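Local coordinates for putative pilus assembly-related protein (Burkholderia pseudomallei, PDB 4DAD) that probably acts as an ATPase linked to pilus assembly, represented here by its CheY-like receiver domain, at residues I21-A26 / R38-A43; A56-R61 / E87-L92; T97-T102 / D133-A138. One frame throughout, in Å; residues are numbered along the deposited sequence.

Contact 1 of 3, residues I21-A26 / R38-A43; sequences INILVA and RLVGDA
Val40 puts its two methyls on Ile23 and Val25, joining strand 22-26 to helix 30-43 in the first beta-alpha-beta crossover of the CheY-like receiver fold. The closest pair of CA atoms, those of Ile23 and Val40, is 8.6 Å apart, and the contacts across that interval are between side chains. CB of Val40 is directed at the strand but still lies 5.2 Å from CD1 of Ile23, so the branches beyond it do the touching. CG1, anti to the backbone N (chi1 174°), comes to 3.8 Å from CD1 of Ile23, the two chains crossing at a slant. The other methyl, CG2, turns toward Val25. Ile23 and Val25, two residues apart on the strand, thus present their side chains to the same helix face, and Val40 fits against both. No hydrogen bond passes between the segments, and the touching residues are all buried. Val40 also reaches Val48 of strand 47-51 and Met72 of strand 70-74, which places it over the sheet strands on both sides of 22-26. At its second branch Val40 meets Val25 tip to tip, with CG2 of one 4.2 Å from CG2 of the other.

Contact 2 of 3, residues A56-R61 / E87-L92; sequences AQIVQR and EKLSRL. With SO4 (sulfate ion), chain B.
On the flank of the receiver fold, the type I beta turn from Ile58 to Arg61, beside the short helix 55-58, sets Val59 against Leu89 and Lys88 of helix 80-92. The backbones come close here, with the CA atoms of Val59 and Leu89 5.5 Å apart. Val59 divides its methyls: CG1, anti to the backbone N, lies 3.8 Å from CG of Lys88, against the aliphatic part of that extended chain, while CG2 meets Leu89 CD1, also at 3.8 Å. The same CD1 touches Ile58 CG2, so one leucine methyl serves two residues of the turn. Arg61, bent at chi2 (74°), brings the edge of its guanidinium to a sulfate, probably from the crystallisation liquor: NH1 donates to O1 at 3.0 Å in a fairly straight bond (162°), and NH2 to O2 at 2.9 Å. Gln57 NE2 donates to a third sulfate oxygen, O4. NH1 of Arg61 also makes a weak bond to Gln57 O. Leu65 of helix 62-65 packs on both Ile58 and Leu89, and helix 80-92 in turn meets the second subunit, whose Arg137 and Ala140 pack on Glu87 and Arg91.

Contact 3 of 3, residues T97-T102 / D133-A138; sequences TCLLVT and DALKRA
Leu99 and Ala138 bury the most surface here, with Thr97 next, and all three point their CB atoms across the gap between strand 97-102 and helix 128-140. Leu99 spreads its two methyls over the helix. CD1 lies 4.2 Å from CB of Ala138, while CD2 meets CD2 of Leu135 at 4.3 Å. The CB of Leu135 is directed away from the strand, and it is the branch at the end of the chain that turns back to make this touch. Ala138, having no more than a methyl, lets the backbones approach: its CA is 6.8 Å from that of Thr97, against 8.4 Å between the CA atoms of Leu99 and Ala134. Thr97 offers its methyl there: with OG1 beside the backbone N (chi1 -64°), CG2 stands anti to that nitrogen and reaches CB of Ala138 at 4.1 Å. The helix is the last of the receiver fold and runs back antiparallel to the strand, at 163°, packing on the parallel sheet after strand 118-123. Strand 70-74, which ends in the predicted phosphorylation site Asp74, adds Ile70 against Ala138 and Met72 against Leu135. On another side of the helix Arg137 forms a salt bridge with Asp120 of strand 118-123 and packs on Glu87 of the second subunit. Its guanidinium lies with one face over the backbone, with Asp133 O above the centre of the group.

How the contacts relate
Contacts 1 and 3 each lay a helix on the same parallel sheet, and their centres are about 10 Å apart. Leu135 joins them: its CD2 reaches Ile23 CD1 and its CD1 reaches Ala43 CB, making helices 30-43 and 128-140 neighbours over the strands. Both rely on buried aliphatic groups alone. Contact 2 lies across the chain's centre from contact 1, about 20 Å away centre to centre, and joins a beta turn to a helix, with no strand involved. Though mostly buried, it includes an exposed lysine and has a sulfate beside it. Ala26 on Ile58 links it to contact 1, while Glu87 and Arg137 pack together between subunits, relating contact 2 to contact 3.

Contact 1 of 3, residues I21-A26 / R38-A43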
loop_
_atom_site.group_PDB
_atom_site.type_symbol
_atom_site.label_atom_id
_atom_site.label_comp_id
_atom_site.label_asym_id
_atom_site.label_seq_id
_atom_site.Cartn_x
_atom_site.Cartn_y
_atom_site.Cartn_z
ATOM N N ILE A 21 12.305 -13.852 -6.988
ATOM C CA ILE A 21 11.624 -13.198 -5.873
ATOM C C ILE A 21 12.079 -13.740 -4.532
ATOM O O ILE A 21 11.917 -14.923 -4.212
ATOM C CB ILE A 21 10.080 -13.236 -5.996
ATOM C CG1 ILE A 21 9.632 -12.622 -7.352
ATOM C CG2 ILE A 21 9.469 -12.484 -4.823
ATOM C CD1 ILE A 21 8.235 -13.024 -7.877
ATOM N N ASN A 22 12.650 -12.822 -3.755
ATOM C CA ASN A 22 13.157 -13.034 -2.422
ATOM C C ASN A 22 12.104 -12.639 -1.419
ATOM O O ASN A 22 11.717 -11.474 -1.355
ATOM C CB ASN A 22 14.449 -12.240 -2.228
ATOM C CG ASN A 22 15.587 -12.765 -3.058
ATOM O OD1 ASN A 22 15.618 -13.928 -3.478
ATOM N ND2 ASN A 22 16.561 -11.920 -3.298
ATOM N N ILE A 23 11.652 -13.614 -0.635
ATOM C CA ILE A 23 10.641 -13.450 0.412
ATOM C C ILE A 23 11.247 -13.651 1.804
ATOM O O ILE A 23 11.864 -14.674 2.075
ATOM C CB ILE A 23 9.434 -14.430 0.208
ATOM C CG1 ILE A 23 8.906 -14.384 -1.263
ATOM C CG2 ILE A 23 8.318 -14.152 1.266
ATOM C CD1 ILE A 23 7.501 -14.841 -1.499
ATOM N N LEU A 24 11.041 -12.682 2.689
ATOM C CA LEU A 24 11.412 -12.785 4.102
ATOM C C LEU A 24 10.134 -13.079 4.885
ATOM O O LEU A 24 9.157 -12.328 4.763
ATOM C CB LEU A 24 12.097 -11.518 4.594
ATOM C CG LEU A 24 12.519 -11.485 6.084
ATOM C CD1 LEU A 24 13.601 -12.557 6.405
ATOM C CD2 LEU A 24 12.993 -10.100 6.460
ATOM N N VAL A 25 10.110 -14.211 5.608
ATOM C CA VAL A 25 8.958 -14.658 6.428
ATOM C C VAL A 25 9.316 -14.400 7.897
ATOM O O VAL A 25 10.345 -14.877 8.361
ATOM C CB VAL A 25 8.511 -16.135 6.152
ATOM C CG1 VAL A 25 7.397 -16.540 7.107
ATOM C CG2 VAL A 25 8.014 -16.295 4.720
ATOM N N ALA A 26 8.502 -13.604 8.611
ATOM C CA ALA A 26 8.806 -13.206 9.986
ATOM C C ALA A 26 7.736 -13.626 10.950
ATOM O O ALA A 26 6.585 -13.231 10.773
ATOM C CB ALA A 26 8.990 -11.688 10.054
ATOM N N ARG A 38 6.901 -23.103 4.796
ATOM C CA ARG A 38 6.525 -24.341 4.099
ATOM C C ARG A 38 5.409 -24.054 3.078
ATOM O O ARG A 38 5.400 -24.636 1.985
ATOM C CB ARG A 38 6.078 -25.399 5.117
ATOM C CG ARG A 38 5.971 -26.817 4.568
ATOM C CD ARG A 38 4.759 -27.538 5.133
ATOM N NE ARG A 38 3.591 -27.438 4.249
ATOM C CZ ARG A 38 2.328 -27.590 4.645
ATOM N NH1 ARG A 38 2.047 -27.823 5.922
ATOM N NH2 ARG A 38 1.336 -27.494 3.770
ATOM N N LEU A 39 4.466 -23.168 3.459
ATOM C CA LEU A 39 3.316 -22.789 2.642
ATOM C C LEU A 39 3.738 -21.935 1.465
ATOM O O LEU A 39 3.205 -22.130 0.376
ATOM C CB LEU A 39 2.229 -22.081 3.471
ATOM C CG LEU A 39 1.364 -23.002 4.349
ATOM C CD1 LEU A 39 0.384 -22.209 5.150
ATOM C CD2 LEU A 39 0.630 -24.044 3.529
ATOM N N VAL A 40 4.710 -21.026 1.665
ATOM C CA VAL A 40 5.263 -20.168 0.615
ATOM C C VAL A 40 6.023 -21.052 -0.364
ATOM O O VAL A 40 5.763 -20.975 -1.559
ATOM C CB VAL A 40 6.135 -19.017 1.175
ATOM C CG1 VAL A 40 6.796 -18.243 0.044
ATOM C CG2 VAL A 40 5.308 -18.072 2.046
ATOM N N GLY A 41 6.849 -21.956 0.152
ATOM C CA GLY A 41 7.599 -22.931 -0.634
ATOM C C GLY A 41 6.756 -23.837 -1.511
ATOM O O GLY A 41 7.242 -24.326 -2.536
ATOM N N ASP A 42 5.475 -24.056 -1.126
ATOM C CA ASP A 42 4.510 -24.870 -1.857
ATOM C C ASP A 42 3.798 -24.065 -2.919
ATOM O O ASP A 42 3.206 -24.651 -3.823
ATOM C CB ASP A 42 3.445 -25.432 -0.899
ATOM C CG ASP A 42 3.864 -26.621 -0.050
ATOM O OD1 ASP A 42 4.991 -27.144 -0.262
ATOM O OD2 ASP A 42 3.068 -27.029 0.827
ATOM N N ALA A 43 3.780 -22.727 -2.771
ATOM C CA ALA A 43 3.067 -21.817 -3.651
ATOM C C ALA A 43 3.847 -21.541 -4.932
ATOM O O ALA A 43 3.255 -21.121 -5.923
ATOM C CB ALA A 43 2.777 -20.513 -2.917
#

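Contact 2 of 3, residues A56-R61 / E87-L92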
loop_
_atom_site.group_PDB
_atom_site.type_symbol
_atom_site.label_atom_id
_atom_site.label_comp_id
_atom_site.label_asym_id
_atom_site.label_seq_id
_atom_site.Cartn_x
_atom_site.Cartn_y
_atom_site.Cartn_z
ATOM N N ALA A 56 10.491 -4.229 14.755
ATOM C CA ALA A 56 11.381 -3.242 15.383
ATOM C C ALA A 56 12.880 -3.668 15.354
ATOM O O ALA A 56 13.772 -2.819 15.409
ATOM C CB ALA A 56 10.932 -2.973 16.805
ATOM N N GLN A 57 13.148 -4.973 15.245
ATOM C CA GLN A 57 14.510 -5.488 15.146
ATOM C C GLN A 57 14.957 -5.561 13.662
ATOM O O GLN A 57 16.090 -5.196 13.334
ATOM C CB GLN A 57 14.578 -6.858 15.791
ATOM C CG GLN A 57 14.303 -6.856 17.273
ATOM C CD GLN A 57 14.332 -8.258 17.802
ATOM O OE1 GLN A 57 13.661 -9.164 17.295
ATOM N NE2 GLN A 57 15.147 -8.477 18.803
ATOM N N ILE A 58 14.040 -5.990 12.782
ATOM C CA ILE A 58 14.249 -6.109 11.349
ATOM C C ILE A 58 14.704 -4.748 10.729
ATOM O O ILE A 58 15.686 -4.748 9.979
ATOM C CB ILE A 58 12.957 -6.675 10.687
ATOM C CG1 ILE A 58 12.685 -8.121 11.147
ATOM C CG2 ILE A 58 13.021 -6.612 9.182
ATOM C CD1 ILE A 58 11.254 -8.658 10.795
ATOM N N VAL A 59 14.035 -3.606 11.077
ATOM C CA VAL A 59 14.346 -2.252 10.560
ATOM C C VAL A 59 15.839 -1.909 10.740
ATOM O O VAL A 59 16.417 -1.237 9.879
ATOM C CB VAL A 59 13.484 -1.084 11.147
ATOM C CG1 VAL A 59 13.440 0.102 10.187
ATOM C CG2 VAL A 59 12.068 -1.515 11.474
ATOM N N GLN A 60 16.453 -2.366 11.840
ATOM C CA GLN A 60 17.859 -2.095 12.166
ATOM C C GLN A 60 18.863 -2.701 11.149
ATOM O O GLN A 60 20.020 -2.289 11.138
ATOM C CB GLN A 60 18.175 -2.583 13.580
ATOM C CG GLN A 60 17.434 -1.801 14.664
ATOM C CD GLN A 60 17.835 -2.209 16.068
ATOM O OE1 GLN A 60 16.982 -2.440 16.936
ATOM N NE2 GLN A 60 19.141 -2.302 16.336
ATOM N N ARG A 61 18.412 -3.626 10.270
ATOM C CA ARG A 61 19.259 -4.274 9.262
ATOM C C ARG A 61 18.994 -3.699 7.875
ATOM O O ARG A 61 18.591 -4.445 6.994
ATOM C CB ARG A 61 19.017 -5.801 9.272
ATOM C CG ARG A 61 19.785 -6.564 10.338
ATOM C CD ARG A 61 19.205 -6.366 11.723
ATOM N NE ARG A 61 19.823 -7.254 12.706
ATOM C CZ ARG A 61 19.744 -7.085 14.023
ATOM N NH1 ARG A 61 19.078 -6.049 14.529
ATOM N NH2 ARG A 61 20.352 -7.940 14.847
ATOM N N GLU A 87 5.751 0.962 9.679
ATOM C CA GLU A 87 5.681 2.260 8.993
ATOM C C GLU A 87 7.106 2.697 8.642
ATOM O O GLU A 87 7.373 3.038 7.500
ATOM C CB GLU A 87 4.974 3.307 9.881
ATOM C CG GLU A 87 3.869 4.114 9.211
ATOM C CD GLU A 87 2.894 4.825 10.143
ATOM O OE1 GLU A 87 2.626 4.305 11.254
ATOM O OE2 GLU A 87 2.360 5.885 9.735
ATOM N N LYS A 88 8.030 2.636 9.629
ATOM C CA LYS A 88 9.436 3.018 9.438
ATOM C C LYS A 88 10.057 2.110 8.392
ATOM O O LYS A 88 10.792 2.577 7.512
ATOM C CB LYS A 88 10.220 2.970 10.768
ATOM C CG LYS A 88 11.669 3.472 10.651
ATOM C CD LYS A 88 12.359 3.626 12.016
ATOM C CE LYS A 88 13.799 4.092 11.900
ATOM N NZ LYS A 88 14.417 4.364 13.233
ATOM N N LEU A 89 9.707 0.810 8.470
ATOM C CA LEU A 89 10.193 -0.228 7.579
ATOM C C LEU A 89 9.766 0.025 6.119
ATOM O O LEU A 89 10.644 0.023 5.261
ATOM C CB LEU A 89 9.723 -1.605 8.063
ATOM C CG LEU A 89 10.740 -2.710 7.972
ATOM C CD1 LEU A 89 10.382 -3.830 8.918
ATOM C CD2 LEU A 89 10.817 -3.232 6.573
ATOM N N SER A 90 8.462 0.262 5.834
ATOM C CA SER A 90 8.018 0.524 4.456
ATOM C C SER A 90 8.472 1.890 3.967
ATOM O O SER A 90 8.673 2.053 2.769
ATOM C CB SER A 90 6.506 0.359 4.288
ATOM O OG SER A 90 5.771 0.760 5.429
ATOM N N ARG A 91 8.654 2.859 4.876
ATOM C CA ARG A 91 9.127 4.201 4.535
ATOM C C ARG A 91 10.569 4.141 4.021
ATOM O O ARG A 91 10.859 4.713 2.980
ATOM C CB ARG A 91 9.005 5.130 5.756
ATOM C CG ARG A 91 9.635 6.517 5.637
ATOM C CD ARG A 91 9.033 7.542 6.604
ATOM N NE ARG A 91 8.976 7.098 8.005
ATOM C CZ ARG A 91 7.874 6.669 8.616
ATOM N NH1 ARG A 91 6.725 6.594 7.954
ATOM N NH2 ARG A 91 7.917 6.290 9.886
ATOM N N LEU A 92 11.466 3.445 4.737
ATOM C CA LEU A 92 12.863 3.392 4.322
ATOM C C LEU A 92 13.125 2.349 3.259
ATOM O O LEU A 92 14.200 2.372 2.660
ATOM C CB LEU A 92 13.791 3.163 5.519
ATOM C CG LEU A 92 13.613 4.102 6.733
ATOM C CD1 LEU A 92 14.630 3.797 7.800
ATOM C CD2 LEU A 92 13.656 5.569 6.343
HETATM S S SO4 B . 18.796 -6.619 18.049
HETATM O O1 SO4 B . 18.378 -5.393 17.363
HETATM O O2 SO4 B . 18.631 -7.760 17.137
HETATM O O3 SO4 B . 20.211 -6.527 18.459
HETATM O O4 SO4 B . 17.941 -6.783 19.236
#

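Contact 3 of 3, residues T97-T102 / D133-A138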
loop_
_atom_site.group_PDB
_atom_site.type_symbol
_atom_site.label_atom_id
_atom_site.label_comp_id
_atom_site.label_asym_id
_atom_site.label_seq_id
_atom_site.Cartn_x
_atom_site.Cartn_y
_atom_site.Cartn_z
ATOM N N THR A 97 7.609 -4.973 -0.265
ATOM C CA THR A 97 6.186 -5.157 -0.128
ATOM C C THR A 97 5.933 -5.933 1.165
ATOM O O THR A 97 6.401 -7.069 1.315
ATOM C CB THR A 97 5.657 -5.852 -1.369
ATOM O OG1 THR A 97 5.858 -4.993 -2.474
ATOM C CG2 THR A 97 4.182 -6.197 -1.279
ATOM N N CYS A 98 5.180 -5.309 2.095
ATOM C CA CYS A 98 4.847 -5.921 3.368
ATOM C C CYS A 98 3.458 -6.497 3.303
ATOM O O CYS A 98 2.496 -5.806 2.967
ATOM C CB CYS A 98 4.994 -4.947 4.537
ATOM S SG CYS A 98 6.560 -4.027 4.554
ATOM N N LEU A 99 3.375 -7.787 3.623
ATOM C CA LEU A 99 2.165 -8.576 3.729
ATOM C C LEU A 99 1.993 -8.906 5.191
ATOM O O LEU A 99 2.957 -9.304 5.847
ATOM C CB LEU A 99 2.295 -9.859 2.893
ATOM C CG LEU A 99 1.904 -9.858 1.402
ATOM C CD1 LEU A 99 2.622 -8.812 0.608
ATOM C CD2 LEU A 99 2.245 -11.179 0.780
ATOM N N LEU A 100 0.790 -8.743 5.710
ATOM C CA LEU A 100 0.491 -9.060 7.093
ATOM C C LEU A 100 -0.452 -10.291 7.181
ATOM O O LEU A 100 -1.472 -10.355 6.499
ATOM C CB LEU A 100 -0.115 -7.825 7.764
ATOM C CG LEU A 100 -0.270 -7.862 9.276
ATOM C CD1 LEU A 100 1.040 -7.465 9.971
ATOM C CD2 LEU A 100 -1.410 -6.944 9.708
ATOM N N VAL A 101 -0.067 -11.279 7.985
ATOM C CA VAL A 101 -0.865 -12.477 8.200
ATOM C C VAL A 101 -1.473 -12.378 9.595
ATOM O O VAL A 101 -0.748 -12.337 10.578
ATOM C CB VAL A 101 -0.097 -13.800 7.972
ATOM C CG1 VAL A 101 -1.072 -14.977 7.919
ATOM C CG2 VAL A 101 0.724 -13.745 6.689
ATOM N N THR A 102 -2.805 -12.296 9.677
ATOM C CA THR A 102 -3.489 -12.135 10.958
ATOM C C THR A 102 -4.750 -13.050 11.071
ATOM O O THR A 102 -5.124 -13.716 10.104
ATOM C CB THR A 102 -3.800 -10.627 11.165
ATOM O OG1 THR A 102 -4.421 -10.418 12.440
ATOM C CG2 THR A 102 -4.638 -10.031 10.041
ATOM N N ASP A 133 -2.603 -16.151 -4.793
ATOM C CA ASP A 133 -3.173 -14.901 -5.305
ATOM C C ASP A 133 -2.421 -13.703 -4.744
ATOM O O ASP A 133 -2.029 -12.809 -5.505
ATOM C CB ASP A 133 -4.670 -14.792 -4.962
ATOM C CG ASP A 133 -5.584 -15.668 -5.787
ATOM O OD1 ASP A 133 -5.083 -16.337 -6.729
ATOM O OD2 ASP A 133 -6.809 -15.666 -5.514
ATOM N N ALA A 134 -2.204 -13.704 -3.421
ATOM C CA ALA A 134 -1.459 -12.683 -2.697
ATOM C C ALA A 134 -0.047 -12.494 -3.281
ATOM O O ALA A 134 0.374 -11.348 -3.522
ATOM C CB ALA A 134 -1.367 -13.070 -1.226
ATOM N N LEU A 135 0.664 -13.625 -3.525
ATOM C CA LEU A 135 2.039 -13.661 -4.050
ATOM C C LEU A 135 2.077 -13.212 -5.500
ATOM O O LEU A 135 3.014 -12.515 -5.890
ATOM C CB LEU A 135 2.682 -15.057 -3.894
ATOM C CG LEU A 135 2.911 -15.524 -2.474
ATOM C CD1 LEU A 135 3.647 -16.814 -2.452
ATOM C CD2 LEU A 135 3.648 -14.453 -1.599
ATOM N N LYS A 136 1.056 -13.572 -6.288
ATOM C CA LYS A 136 0.949 -13.115 -7.679
ATOM C C LYS A 136 0.814 -11.583 -7.687
ATOM O O LYS A 136 1.535 -10.926 -8.426
ATOM C CB LYS A 136 -0.222 -13.790 -8.416
ATOM C CG LYS A 136 0.039 -15.221 -8.878
ATOM C CD LYS A 136 -1.282 -15.841 -9.358
ATOM C CE LYS A 136 -1.166 -17.252 -9.881
ATOM N NZ LYS A 136 -2.507 -17.847 -10.152
ATOM N N ARG A 137 -0.036 -11.018 -6.807
ATOM C CA ARG A 137 -0.181 -9.558 -6.663
ATOM C C ARG A 137 1.110 -8.888 -6.231
ATOM O O ARG A 137 1.430 -7.808 -6.731
ATOM C CB ARG A 137 -1.265 -9.198 -5.641
ATOM C CG ARG A 137 -2.653 -9.558 -6.114
ATOM C CD ARG A 137 -3.682 -8.911 -5.226
ATOM N NE ARG A 137 -3.721 -9.543 -3.913
ATOM C CZ ARG A 137 -4.517 -10.552 -3.583
ATOM N NH1 ARG A 137 -5.365 -11.058 -4.472
ATOM N NH2 ARG A 137 -4.472 -11.063 -2.365
ATOM N N ALA A 138 1.841 -9.508 -5.290
ATOM C CA ALA A 138 3.080 -8.935 -4.791
ATOM C C ALA A 138 4.223 -9.055 -5.810
ATOM O O ALA A 138 5.105 -8.201 -5.825
ATOM C CB ALA A 138 3.455 -9.567 -3.465
#